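Local coordinates for adenosine monophosphate-protein transferase (Bartonella henselae str. Houston-1, PDB 5NH2) that transfers AMP from ATP to tyrosine or threonine residues of host target proteins through its Fic domain, an activity involved in virulence, at residues H62-L67 with G158-L163; H174-S179 with H204-I209; E33-D38 with Q66-T71. All blocks are in the same frame, centred on the assembly; numbering follows the deposited sequence.

Contact 1 (H62-L67 with G158-L163); sequences HIHQQL and GRTQRL
T160 points from helix 157-171 straight at helix 57-68 and meets I63, H64 and L67 there. The apolar part begins with its methyl: T160 CG2, anti to the backbone N, packs 3.8 Å from I63 CG2, and the two side chains run antiparallel alongside each other. One turn further along each helix, L67 CD2 lies 4.1 Å from L163 CD1, while I63 CG2 also approaches L163 CB at 4.3 Å. The other methyl of L67, CD1, settles over the backbone of R159 and also lies 3.9 Å from T160 OG1.

The polar part is a contact without a hydrogen bond between the segments. T160 OG1 sits at the edge of the H64 imidazole, near its plane, 3.5 Å from H64 CD2. The hydroxyl is instead bonded to the carbonyl of G156, one turn back. H64 is gripped at both nitrogens, ND1 by the backbone N of G76 and NE2 by the carbonyl O of E155, and its ring stacks with F153; these partners fix its rotation and hold the carbon edge against T160.

The two segment axes come within 9.3 Å and run at 125° between their N-to-C directions, closer to antiparallel than parallel. All six touching residues are buried. Helix 57-68 thus packs against the Fic signature motif, HPFREGNGRTQR, whose glycine-rich run 155-159 binds ATP, with R162 probably contributing as well; the R159 side chain lies about 3 Å from a bound magnesium ion.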
# COMPACT_ATOMS: atom_id res chain seq x y z
N HIS A 62 -6.51 15.82 -2.23
CA HIS A 62 -5.30 16.51 -1.77
C HIS A 62 -4.09 15.57 -1.73
O HIS A 62 -3.01 15.89 -2.24
CB HIS A 62 -5.56 17.14 -0.39
CG HIS A 62 -4.33 17.68 0.30
ND1 HIS A 62 -3.80 18.93 0.02
CD2 HIS A 62 -3.54 17.15 1.26
CE1 HIS A 62 -2.73 19.13 0.77
NE2 HIS A 62 -2.55 18.06 1.53
N ILE A 63 -4.26 14.37 -1.18
CA ILE A 63 -3.18 13.36 -1.23
C ILE A 63 -2.73 13.08 -2.68
O ILE A 63 -1.52 13.10 -2.98
CB ILE A 63 -3.64 12.08 -0.52
CG1 ILE A 63 -3.72 12.31 0.97
CG2 ILE A 63 -2.71 10.97 -0.83
CD1 ILE A 63 -4.31 11.10 1.63
N HIS A 64 -3.68 12.77 -3.58
CA HIS A 64 -3.32 12.48 -4.97
C HIS A 64 -2.61 13.69 -5.59
O HIS A 64 -1.60 13.54 -6.30
CB HIS A 64 -4.58 12.09 -5.76
CG HIS A 64 -4.32 11.62 -7.17
ND1 HIS A 64 -4.18 12.49 -8.23
CD2 HIS A 64 -4.20 10.36 -7.69
CE1 HIS A 64 -3.94 11.79 -9.33
NE2 HIS A 64 -3.97 10.50 -9.03
N GLN A 65 -3.08 14.89 -5.26
CA GLN A 65 -2.49 16.11 -5.77
C GLN A 65 -1.06 16.28 -5.27
O GLN A 65 -0.19 16.76 -6.01
CB GLN A 65 -3.33 17.30 -5.39
CG GLN A 65 -2.94 18.57 -6.15
CD GLN A 65 -2.93 19.79 -5.26
OE1 GLN A 65 -2.18 19.87 -4.29
NE2 GLN A 65 -3.78 20.76 -5.59
N GLN A 66 -0.78 15.93 -4.02
CA GLN A 66 0.59 16.12 -3.54
C GLN A 66 1.50 15.06 -4.15
O GLN A 66 2.64 15.36 -4.53
CB GLN A 66 0.66 16.13 -2.00
CG GLN A 66 -0.06 17.38 -1.41
CD GLN A 66 0.61 18.70 -1.78
OE1 GLN A 66 0.02 19.55 -2.44
NE2 GLN A 66 1.85 18.86 -1.35
N LEU A 67 0.99 13.83 -4.33
CA LEU A 67 1.87 12.77 -4.86
C LEU A 67 2.29 13.07 -6.29
O LEU A 67 3.44 12.82 -6.66
CB LEU A 67 1.21 11.37 -4.77
CG LEU A 67 0.84 10.81 -3.38
CD1 LEU A 67 0.19 9.43 -3.44
CD2 LEU A 67 2.01 10.84 -2.36
N GLY A 158 -4.11 2.99 -6.08
CA GLY A 158 -3.65 2.21 -4.94
C GLY A 158 -2.82 3.04 -3.97
O GLY A 158 -3.02 2.95 -2.75
N ARG A 159 -1.90 3.88 -4.50
CA ARG A 159 -0.96 4.61 -3.65
C ARG A 159 -1.68 5.67 -2.82
O ARG A 159 -1.42 5.80 -1.60
CB ARG A 159 0.15 5.23 -4.50
CG ARG A 159 1.21 4.21 -4.87
CD ARG A 159 2.25 4.76 -5.87
NE ARG A 159 1.77 4.65 -7.23
CZ ARG A 159 2.38 5.17 -8.29
NH1 ARG A 159 3.52 5.87 -8.19
NH2 ARG A 159 1.82 4.98 -9.47
N THR A 160 -2.65 6.36 -3.44
CA THR A 160 -3.45 7.37 -2.75
C THR A 160 -4.35 6.75 -1.68
O THR A 160 -4.44 7.24 -0.54
CB THR A 160 -4.28 8.11 -3.78
OG1 THR A 160 -3.40 8.71 -4.72
CG2 THR A 160 -5.14 9.13 -3.11
N GLN A 161 -5.04 5.67 -2.04
CA GLN A 161 -5.91 4.97 -1.09
C GLN A 161 -5.13 4.44 0.12
O GLN A 161 -5.57 4.58 1.28
CB GLN A 161 -6.62 3.82 -1.81
CG GLN A 161 -7.29 2.84 -0.90
CD GLN A 161 -7.78 1.60 -1.64
OE1 GLN A 161 -7.15 1.15 -2.62
NE2 GLN A 161 -8.88 1.04 -1.17
N ARG A 162 -3.97 3.81 -0.13
CA ARG A 162 -3.20 3.27 1.00
C ARG A 162 -2.81 4.39 1.96
O ARG A 162 -3.07 4.30 3.18
CB ARG A 162 -1.96 2.50 0.51
CG ARG A 162 -2.31 1.10 -0.02
CD ARG A 162 -1.07 0.27 -0.45
NE ARG A 162 -0.32 0.71 -1.66
CZ ARG A 162 -0.66 0.36 -2.89
NH1 ARG A 162 -1.76 -0.35 -3.02
NH2 ARG A 162 0.04 0.70 -3.95
N LEU A 163 -2.25 5.50 1.42
CA LEU A 163 -1.89 6.61 2.30
C LEU A 163 -3.12 7.16 3.04
O LEU A 163 -3.02 7.55 4.22
CB LEU A 163 -1.21 7.71 1.50
CG LEU A 163 0.10 8.23 2.12
CD1 LEU A 163 0.75 9.25 1.21
CD2 LEU A 163 -0.08 8.78 3.56

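Contact 2 (H174-S179 with H204-I209); sequences HQLNFS and HLFEDI
I209 and L176 form the apolar centre, where the loop between helices 157-171 and 183-196 of the Fido domain crosses the C-terminal end of helix 200-208. I209 buries the largest area here: its CB points at the loop, and CG1 stands between backbone N and carbonyl carbon (chi1 71°), which carries CD1 over one face of the F178 ring. This CH-pi contact puts I209 CD1 4.2 Å from the F178 ring centroid, 14° off the normal. L176 CD2 packs 4.1 Å from I209 CG1, and the same methyl reaches F206 CD2. The other branch, L176 CD1, meets F206 CE2 at 3.7 Å, so the leucine fork bridges the isoleucine and the phenylalanine.

Further out, F206 turns its ring edge-to-face with F144 of helix 133-150, and L205 CD2 approaches the F178 ring obliquely. F178 also packs against R162, which probably binds ATP, so the cluster borders the likely nucleotide site.

Toward the polar edge the loop backbone takes over. I209 O accepts a hydrogen bond from N177 N at 2.9 Å; the bond is bent, 143° at the hydrogen, and the donor is tilted out of the carbonyl plane. The same oxygen receives a CA-H...O contact from L176 CA at 3.5 Å, giving it two donors from successive residues. The N177 side chain leads away from the helix end and serves its own loop: N177 OD1 accepts S179 OG at 3.0 Å and, more weakly, S179 N.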
# COMPACT_ATOMS: atom_id res chain seq x y z
N HIS A 174 -4.95 4.13 15.75
CA HIS A 174 -4.55 2.77 15.40
C HIS A 174 -3.52 2.85 14.29
O HIS A 174 -3.00 3.94 13.99
CB HIS A 174 -5.75 1.92 14.98
CG HIS A 174 -6.89 2.01 15.94
ND1 HIS A 174 -6.85 1.43 17.19
CD2 HIS A 174 -8.07 2.67 15.87
CE1 HIS A 174 -7.96 1.73 17.84
NE2 HIS A 174 -8.73 2.47 17.06
N GLN A 175 -3.16 1.72 13.70
CA GLN A 175 -2.21 1.73 12.60
C GLN A 175 -2.59 0.64 11.61
O GLN A 175 -3.21 -0.37 11.97
CB GLN A 175 -0.76 1.53 13.09
CG GLN A 175 -0.49 0.24 13.84
CD GLN A 175 0.90 0.24 14.48
OE1 GLN A 175 1.91 0.37 13.78
NE2 GLN A 175 0.96 0.11 15.80
N LEU A 176 -2.20 0.88 10.36
CA LEU A 176 -2.32 -0.08 9.27
C LEU A 176 -0.96 -0.10 8.58
O LEU A 176 -0.57 0.89 7.95
CB LEU A 176 -3.45 0.33 8.31
CG LEU A 176 -4.84 0.14 8.91
CD1 LEU A 176 -5.97 0.68 7.99
CD2 LEU A 176 -5.13 -1.34 9.26
N ASN A 177 -0.24 -1.21 8.66
CA ASN A 177 1.13 -1.19 8.13
C ASN A 177 1.16 -2.00 6.84
O ASN A 177 1.45 -3.20 6.85
CB ASN A 177 2.12 -1.73 9.17
CG ASN A 177 3.56 -1.39 8.81
OD1 ASN A 177 3.89 -1.22 7.62
ND2 ASN A 177 4.42 -1.27 9.82
N PHE A 178 1.00 -1.28 5.72
CA PHE A 178 0.81 -1.92 4.42
C PHE A 178 2.12 -2.42 3.86
O PHE A 178 2.11 -3.30 2.98
CB PHE A 178 0.15 -0.95 3.43
CG PHE A 178 -1.34 -0.88 3.59
CD1 PHE A 178 -2.15 -1.93 3.13
CD2 PHE A 178 -1.93 0.20 4.19
CE1 PHE A 178 -3.51 -1.89 3.25
CE2 PHE A 178 -3.30 0.25 4.35
CZ PHE A 178 -4.10 -0.80 3.87
N SER A 179 3.24 -1.92 4.37
CA SER A 179 4.51 -2.42 3.89
C SER A 179 4.74 -3.86 4.29
O SER A 179 5.72 -4.47 3.83
CB SER A 179 5.63 -1.49 4.39
OG SER A 179 6.07 -1.88 5.66
N HIS A 204 -8.39 -10.69 7.74
CA HIS A 204 -7.13 -11.26 8.22
C HIS A 204 -5.93 -10.37 7.86
O HIS A 204 -5.05 -10.10 8.70
CB HIS A 204 -6.98 -12.68 7.65
CG HIS A 204 -5.73 -13.40 8.08
ND1 HIS A 204 -5.25 -14.51 7.41
CD2 HIS A 204 -4.87 -13.18 9.10
CE1 HIS A 204 -4.14 -14.94 8.00
NE2 HIS A 204 -3.88 -14.14 9.02
N LEU A 205 -5.95 -9.84 6.62
CA LEU A 205 -5.00 -8.82 6.20
C LEU A 205 -4.96 -7.65 7.20
O LEU A 205 -3.88 -7.33 7.72
CB LEU A 205 -5.36 -8.32 4.79
CG LEU A 205 -4.31 -7.46 4.05
CD1 LEU A 205 -4.47 -7.61 2.55
CD2 LEU A 205 -4.41 -6.03 4.39
N PHE A 206 -6.11 -6.98 7.45
CA PHE A 206 -6.15 -5.82 8.37
C PHE A 206 -5.71 -6.21 9.79
O PHE A 206 -5.11 -5.38 10.50
CB PHE A 206 -7.56 -5.18 8.42
CG PHE A 206 -7.82 -4.09 7.35
CD1 PHE A 206 -7.73 -4.38 5.96
CD2 PHE A 206 -8.23 -2.81 7.73
CE1 PHE A 206 -8.00 -3.40 5.00
CE2 PHE A 206 -8.49 -1.78 6.77
CZ PHE A 206 -8.37 -2.07 5.42
N GLU A 207 -5.98 -7.47 10.21
CA GLU A 207 -5.55 -7.89 11.55
C GLU A 207 -4.01 -8.00 11.65
O GLU A 207 -3.41 -7.49 12.61
CB GLU A 207 -6.22 -9.22 11.93
CG GLU A 207 -5.52 -9.99 13.06
CD GLU A 207 -5.80 -9.45 14.47
OE1 GLU A 207 -6.67 -8.53 14.64
OE2 GLU A 207 -5.13 -9.94 15.41
N ASP A 208 -3.36 -8.64 10.67
CA ASP A 208 -1.91 -8.83 10.71
C ASP A 208 -1.14 -7.50 10.75
O ASP A 208 -0.05 -7.44 11.34
CB ASP A 208 -1.47 -9.65 9.49
CG ASP A 208 -1.77 -11.12 9.65
OD1 ASP A 208 -2.35 -11.50 10.70
OD2 ASP A 208 -1.43 -11.91 8.74
N ILE A 209 -1.65 -6.46 10.09
CA ILE A 209 -0.93 -5.18 9.96
C ILE A 209 -1.42 -4.11 10.95
O ILE A 209 -0.99 -2.95 10.85
CB ILE A 209 -0.99 -4.68 8.52
CG1 ILE A 209 -2.42 -4.21 8.23
CG2 ILE A 209 -0.62 -5.82 7.58
CD1 ILE A 209 -2.53 -3.56 6.87

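Contact 3 (E33-D38 with Q66-T71); sequences EKCSHD and QLFKNT
C35 and T71 meet side by side: T71 CG2 and T71 OG1 both rest against C35 SG, each at 3.8 Å. C35 SG is anti to the backbone N (chi1 171°), which carries the sulfur outward from helix 28-46, toward T71 and the F68 ring. There it comes to the ring's edge, 4.2 Å from F68 CE1 and near the ring plane, in a sulfur-aromatic contact. The sulfur, C35 SG, is 5.3 Å from the F68 ring centroid and 84° off the normal. L67 CB, from the same helix as the phenylalanine, lies over the rim of one face of that ring.

D38 and N70 are turned differently. Their side chains stand nearly perpendicular, with carboxylate and amide planes 71° apart, and D38 OD2 comes 4.1 Å from N70 CB, a contact on the aliphatic part of the asparagine. The carboxylate has polar partners elsewhere. D38 OD1 forms a salt bridge with K34 NZ one turn earlier, while D38 OD2 is bonded to the hydroxyl of Y23. That hydroxyl also bonds T71 OG1, so Y23 joins the two segments.

The contact brings helix 28-46 against the region around the end of helix 57-68. F68 continues inward onto R159 and T160 of helix 157-171, and on another side of helix 28-46 H37 is bonded to T43 and M64 of the neighbouring chain, the antitoxin homologue.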
# COMPACT_ATOMS: atom_id res chain seq x y z
N GLU A 33 10.27 5.76 -14.36
CA GLU A 33 11.34 5.98 -13.40
C GLU A 33 11.31 7.39 -12.82
O GLU A 33 11.51 7.57 -11.60
CB GLU A 33 12.69 5.70 -14.06
CG GLU A 33 12.98 4.23 -14.32
CD GLU A 33 14.27 4.01 -15.09
OE1 GLU A 33 14.84 4.96 -15.66
OE2 GLU A 33 14.75 2.87 -15.10
N LYS A 34 11.02 8.40 -13.66
CA LYS A 34 10.99 9.78 -13.17
C LYS A 34 9.73 10.09 -12.35
O LYS A 34 9.81 10.74 -11.29
CB LYS A 34 11.15 10.76 -14.34
CG LYS A 34 11.10 12.26 -13.93
CD LYS A 34 12.39 12.69 -13.18
CE LYS A 34 12.06 13.85 -12.23
NZ LYS A 34 13.23 14.54 -11.63
N CYS A 35 8.54 9.69 -12.85
CA CYS A 35 7.34 9.76 -12.02
C CYS A 35 7.52 9.00 -10.69
O CYS A 35 7.14 9.50 -9.62
CB CYS A 35 6.12 9.23 -12.78
SG CYS A 35 4.57 9.04 -11.72
N SER A 36 8.14 7.83 -10.72
CA SER A 36 8.36 7.10 -9.47
C SER A 36 9.24 7.88 -8.52
O SER A 36 9.01 7.88 -7.30
CB SER A 36 9.00 5.75 -9.74
OG SER A 36 7.96 4.83 -9.87
N HIS A 37 10.27 8.53 -9.07
CA HIS A 37 11.26 9.24 -8.28
C HIS A 37 10.65 10.45 -7.60
O HIS A 37 10.83 10.65 -6.37
CB HIS A 37 12.41 9.65 -9.21
CG HIS A 37 13.43 10.53 -8.57
ND1 HIS A 37 14.67 10.07 -8.18
CD2 HIS A 37 13.43 11.86 -8.33
CE1 HIS A 37 15.38 11.07 -7.70
NE2 HIS A 37 14.65 12.17 -7.78
N ASP A 38 9.86 11.22 -8.36
CA ASP A 38 9.20 12.41 -7.81
C ASP A 38 8.15 12.02 -6.79
O ASP A 38 8.01 12.69 -5.77
CB ASP A 38 8.58 13.25 -8.93
CG ASP A 38 9.64 14.02 -9.76
OD1 ASP A 38 10.78 14.18 -9.25
OD2 ASP A 38 9.35 14.46 -10.91
N GLN A 66 -0.78 15.93 -4.02
CA GLN A 66 0.59 16.12 -3.54
C GLN A 66 1.50 15.06 -4.15
O GLN A 66 2.64 15.36 -4.53
CB GLN A 66 0.66 16.13 -2.00
CG GLN A 66 -0.06 17.38 -1.41
CD GLN A 66 0.61 18.70 -1.78
OE1 GLN A 66 0.02 19.55 -2.44
NE2 GLN A 66 1.85 18.86 -1.35
N LEU A 67 0.99 13.83 -4.33
CA LEU A 67 1.87 12.77 -4.86
C LEU A 67 2.29 13.07 -6.29
O LEU A 67 3.44 12.82 -6.66
CB LEU A 67 1.21 11.37 -4.77
CG LEU A 67 0.84 10.81 -3.38
CD1 LEU A 67 0.19 9.43 -3.44
CD2 LEU A 67 2.01 10.84 -2.36
N PHE A 68 1.35 13.52 -7.13
CA PHE A 68 1.56 13.56 -8.58
C PHE A 68 1.65 14.96 -9.20
O PHE A 68 1.72 15.06 -10.43
CB PHE A 68 0.46 12.72 -9.25
CG PHE A 68 0.50 11.29 -8.82
CD1 PHE A 68 1.52 10.45 -9.26
CD2 PHE A 68 -0.46 10.78 -7.93
CE1 PHE A 68 1.59 9.11 -8.82
CE2 PHE A 68 -0.42 9.44 -7.47
CZ PHE A 68 0.62 8.60 -7.92
N LYS A 69 1.60 16.03 -8.39
CA LYS A 69 1.64 17.39 -8.92
C LYS A 69 2.84 17.67 -9.83
O LYS A 69 2.76 18.53 -10.71
CB LYS A 69 1.64 18.39 -7.76
CG LYS A 69 2.85 18.25 -6.84
CD LYS A 69 2.69 19.00 -5.50
CE LYS A 69 2.33 20.44 -5.70
NZ LYS A 69 3.34 21.13 -6.58
N ASN A 70 3.98 17.04 -9.60
CA ASN A 70 5.11 17.31 -10.47
C ASN A 70 5.09 16.46 -11.73
O ASN A 70 5.92 16.67 -12.63
CB ASN A 70 6.40 17.11 -9.70
CG ASN A 70 6.58 18.14 -8.60
OD1 ASN A 70 6.42 19.33 -8.85
ND2 ASN A 70 6.89 17.71 -7.40
N THR A 71 4.15 15.52 -11.83
CA THR A 71 4.08 14.63 -12.97
C THR A 71 2.94 15.04 -13.91
O THR A 71 3.21 15.36 -15.08
CB THR A 71 3.95 13.18 -12.50
OG1 THR A 71 5.06 12.84 -11.66
CG2 THR A 71 3.88 12.17 -13.71
O HOH W 1 7.34 15.59 -6.29

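Along the chain, residues 33-38 come first, then 62-67 (contact 1) and 66-71 (contact 3), which overlap at Q66 and L67; residues 158-163 close contact 1 before contact 2 opens at 174. Helices 28-46, 57-68 and 157-171 pack against one another, helix 57-68 being shared by contacts 1 and 3, whose centres are about 11 Å apart. F68 of contact 3 touches R159 and T160 of contact 1. Contact 2 lies about 18 Å from contact 1, centre to centre, and meets it through F178 on R162. Contact 1, which holds ATP-binding residues, therefore touches both others, whereas contacts 2 and 3 stay about 12 Å apart at their nearest atoms.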